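Transcription factor tau 138 kDa subunit (Saccharomyces cerevisiae, PDB 5AIM) forms part of TFIIIC, which binds box B promoter DNA of tRNA genes and assembles the initiation complex that recruits RNA polymerase III. Local coordinates at residues 34-39 with 52-57. Residues are numbered along the deposited sequence; the frame is centred on the assembly and turned at random. Where two conformers were deposited one is given.
Sequences QFYESV and KTVRGD
Tyr36 turns the edge of its ring to Val54: CG1 of Val54 lies near the ring plane, 3.7 Å from Tyr36 CD1 and equally near CE1. The two side chains run past each other in opposite directions. CG1 of Val54 is swung anti to its own backbone N (chi1 174°), which brings this methyl to the ring and, more loosely, to Val39 CG1 at 4.3 Å. Further out, the phenol oxygen of Tyr36 rests against the aliphatic part of Arg55, with OH 3.1 Å from CD and 3.4 Å from CB. The Arg55 chain bends at chi2, and its guanidinium lies nearly parallel to the ring, the planes 15° apart. One water joins the polar ends, 3.0 Å from Tyr36 OH and accepting from Arg55 NH1 at the guanidinium edge; NE of Arg55 makes a salt bridge with Asp59. With an alanine in place of Tyr36, Val54 would probably lose its main apolar neighbour here and the water its phenol partner. The axes of segments 34-39 and 52-57 lie almost perpendicular (94°). This is the packing of the second helix on the third, the helix-turn-helix pair of the extended winged-helix domain; Phe35 and Asp57 both reach helix 5-24, and Leu31, after strand 28-30, touches Tyr36 and Arg55.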
ATOM      1  N   GLN A  34       3.634  -1.197  -9.861  1.00 20.68           N
ATOM      2  CA  GLN A  34       2.792  -0.037 -10.159  1.00 20.69           C
ATOM      3  C   GLN A  34       2.472   0.760  -8.885  1.00 18.66           C
ATOM      4  O   GLN A  34       2.542   2.019  -8.859  1.00 19.42           O
ATOM      5  CB  GLN A  34       1.498  -0.498 -10.841  1.00 23.26           C
ATOM      6  CG  GLN A  34       0.536   0.624 -11.196  1.00 28.98           C
ATOM      7  CD  GLN A  34      -0.705   0.121 -11.907  1.00 32.51           C
ATOM      8  OE1 GLN A  34      -0.743  -1.013 -12.387  1.00 31.92           O
ATOM      9  NE2 GLN A  34      -1.730   0.962 -11.975  1.00 48.41           N
ATOM     10  N   PHE A  35       2.132   0.043  -7.818  1.00 17.61           N
ATOM     11  CA  PHE A  35       1.801   0.702  -6.562  1.00 16.47           C
ATOM     12  C   PHE A  35       3.015   1.417  -5.972  1.00 17.92           C
ATOM     13  O   PHE A  35       2.943   2.605  -5.581  1.00 17.68           O
ATOM     14  CB  PHE A  35       1.223  -0.273  -5.535  1.00 18.84           C
ATOM     15  CG  PHE A  35       0.924   0.384  -4.220  1.00 18.50           C
ATOM     16  CD1 PHE A  35      -0.153   1.245  -4.111  1.00 21.18           C
ATOM     17  CD2 PHE A  35       1.730   0.179  -3.116  1.00 27.93           C
ATOM     18  CE1 PHE A  35      -0.431   1.882  -2.926  1.00 25.54           C
ATOM     19  CE2 PHE A  35       1.452   0.826  -1.921  1.00 22.15           C
ATOM     20  CZ  PHE A  35       0.364   1.664  -1.834  1.00 22.69           C
ATOM     21  N   TYR A  36       4.135   0.709  -5.884  1.00 18.16           N
ATOM     22  CA  TYR A  36       5.341   1.313  -5.334  1.00 17.82           C
ATOM     23  C   TYR A  36       5.786   2.522  -6.149  1.00 18.94           C
ATOM     24  O   TYR A  36       6.243   3.531  -5.593  1.00 21.15           O
ATOM     25  CB  TYR A  36       6.459   0.277  -5.226  1.00 21.97           C
ATOM     26  CG  TYR A  36       6.205  -0.762  -4.162  1.00 22.66           C
ATOM     27  CD1 TYR A  36       6.324  -0.438  -2.818  1.00 33.66           C
ATOM     28  CD2 TYR A  36       5.863  -2.069  -4.491  1.00 20.98           C
ATOM     29  CE1 TYR A  36       6.101  -1.378  -1.834  1.00 28.69           C
ATOM     30  CE2 TYR A  36       5.638  -3.017  -3.512  1.00 25.63           C
ATOM     31  CZ  TYR A  36       5.757  -2.662  -2.186  1.00 31.07           C
ATOM     32  OH  TYR A  36       5.540  -3.596  -1.204  1.00 32.27           O
ATOM     33  N   GLU A  37       5.633   2.435  -7.465  0.54 20.36           N
ATOM     34  CA  GLU A  37       5.981   3.549  -8.334  0.54 21.14           C
ATOM     35  C   GLU A  37       5.083   4.743  -8.027  0.54 20.48           C
ATOM     36  O   GLU A  37       5.556   5.886  -7.974  0.54 16.52           O
ATOM     37  CB  GLU A  37       5.856   3.151  -9.808  0.54 20.95           C
ATOM     38  CG  GLU A  37       6.408   4.191 -10.773  0.54 67.57           C
ATOM     39  CD  GLU A  37       7.897   4.425 -10.591  0.54 36.88           C
ATOM     40  OE1 GLU A  37       8.629   3.445 -10.332  0.54 44.22           O
ATOM     41  OE2 GLU A  37       8.335   5.590 -10.697  0.54 37.85           O
ATOM     42  N   SER A  38       3.790   4.495  -7.839  1.00 17.72           N
ATOM     43  CA  SER A  38       2.881   5.575  -7.432  1.00 17.15           C
ATOM     44  C   SER A  38       3.313   6.227  -6.111  1.00 16.90           C
ATOM     45  O   SER A  38       3.324   7.470  -6.003  1.00 18.16           O
ATOM     46  CB  SER A  38       1.431   5.109  -7.319  1.00 18.89           C
ATOM     47  OG  SER A  38       0.887   4.792  -8.588  1.00 20.12           O
ATOM     48  N   VAL A  39       3.656   5.423  -5.108  1.00 17.26           N
ATOM     49  CA  VAL A  39       4.143   6.005  -3.850  1.00 18.11           C
ATOM     50  C   VAL A  39       5.412   6.832  -4.078  1.00 19.14           C
ATOM     51  O   VAL A  39       5.543   7.949  -3.554  1.00 19.56           O
ATOM     52  CB  VAL A  39       4.386   4.936  -2.764  1.00 18.66           C
ATOM     53  CG1 VAL A  39       5.005   5.558  -1.503  1.00 20.13           C
ATOM     54  CG2 VAL A  39       3.081   4.245  -2.416  1.00 19.40           C
ATOM     55  N   LYS A  52      12.132  -2.287  -0.538  1.00 64.54           N
ATOM     56  CA  LYS A  52      12.154  -2.941   0.772  1.00 48.16           C
ATOM     57  C   LYS A  52      11.675  -1.965   1.840  1.00 38.30           C
ATOM     58  O   LYS A  52      10.857  -2.302   2.716  1.00 35.87           O
ATOM     59  CB  LYS A  52      13.575  -3.394   1.116  1.00 48.08           C
ATOM     60  CG  LYS A  52      13.885  -4.843   0.777  1.00 55.03           C
ATOM     61  CD  LYS A  52      15.347  -5.007   0.398  1.00 72.43           C
ATOM     62  CE  LYS A  52      15.689  -6.437   0.007  1.00 84.87           C
ATOM     63  NZ  LYS A  52      15.814  -7.338   1.185  1.00100.05           N
ATOM     64  N   THR A  53      12.190  -0.743   1.744  1.00 37.98           N
ATOM     65  CA  THR A  53      11.894   0.298   2.718  1.00 34.84           C
ATOM     66  C   THR A  53      10.397   0.628   2.741  1.00 30.33           C
ATOM     67  O   THR A  53       9.785   0.655   3.804  1.00 28.21           O
ATOM     68  CB  THR A  53      12.734   1.567   2.443  1.00 36.02           C
ATOM     69  OG1 THR A  53      14.131   1.245   2.527  1.00 40.95           O
ATOM     70  CG2 THR A  53      12.421   2.659   3.454  1.00 33.22           C
ATOM     71  N   VAL A  54       9.797   0.861   1.577  1.00 29.50           N
ATOM     72  CA  VAL A  54       8.364   1.150   1.525  1.00 26.18           C
ATOM     73  C   VAL A  54       7.523  -0.073   1.928  1.00 25.52           C
ATOM     74  O   VAL A  54       6.512   0.055   2.639  1.00 23.27           O
ATOM     75  CB  VAL A  54       7.948   1.668   0.136  1.00 28.63           C
ATOM     76  CG1 VAL A  54       6.431   1.838   0.037  1.00 28.93           C
ATOM     77  CG2 VAL A  54       8.640   2.993  -0.145  1.00 35.77           C
ATOM     78  N   ARG A  55       7.944  -1.258   1.489  1.00 28.09           N
ATOM     79  CA  ARG A  55       7.248  -2.482   1.863  1.00 28.24           C
ATOM     80  C   ARG A  55       7.188  -2.630   3.385  1.00 27.54           C
ATOM     81  O   ARG A  55       6.151  -3.007   3.939  1.00 26.21           O
ATOM     82  CB  ARG A  55       7.910  -3.713   1.233  1.00 32.09           C
ATOM     83  CG  ARG A  55       7.334  -5.049   1.715  1.00 33.11           C
ATOM     84  CD  ARG A  55       5.823  -5.156   1.486  1.00 41.29           C
ATOM     85  NE  ARG A  55       5.217  -6.248   2.248  1.00 54.55           N
ATOM     86  CZ  ARG A  55       4.879  -7.437   1.752  1.00 68.85           C
ATOM     87  NH1 ARG A  55       5.076  -7.727   0.472  1.00 61.16           N
ATOM     88  NH2 ARG A  55       4.333  -8.345   2.549  1.00 64.06           N
ATOM     89  N   GLY A  56       8.299  -2.338   4.059  1.00 28.99           N
ATOM     90  CA  GLY A  56       8.294  -2.348   5.519  1.00 28.69           C
ATOM     91  C   GLY A  56       7.157  -1.539   6.141  1.00 25.29           C
ATOM     92  O   GLY A  56       6.480  -1.976   7.097  1.00 25.40           O
ATOM     93  N   ASP A  57       6.937  -0.351   5.595  1.00 23.38           N
ATOM     94  CA  ASP A  57       5.905   0.530   6.120  1.00 21.29           C
ATOM     95  C   ASP A  57       4.501   0.086   5.713  1.00 20.49           C
ATOM     96  O   ASP A  57       3.547   0.204   6.509  1.00 23.83           O
ATOM     97  CB  ASP A  57       6.205   1.972   5.729  1.00 22.09           C
ATOM     98  CG  ASP A  57       7.346   2.546   6.547  1.00 23.70           C
ATOM     99  OD1 ASP A  57       7.335   2.342   7.783  1.00 24.97           O
ATOM    100  OD2 ASP A  57       8.274   3.156   5.975  1.00 27.78           O
TER
HETATM  101  O   HOH W   1       5.676  -6.436  -2.174  1.00 37.63           O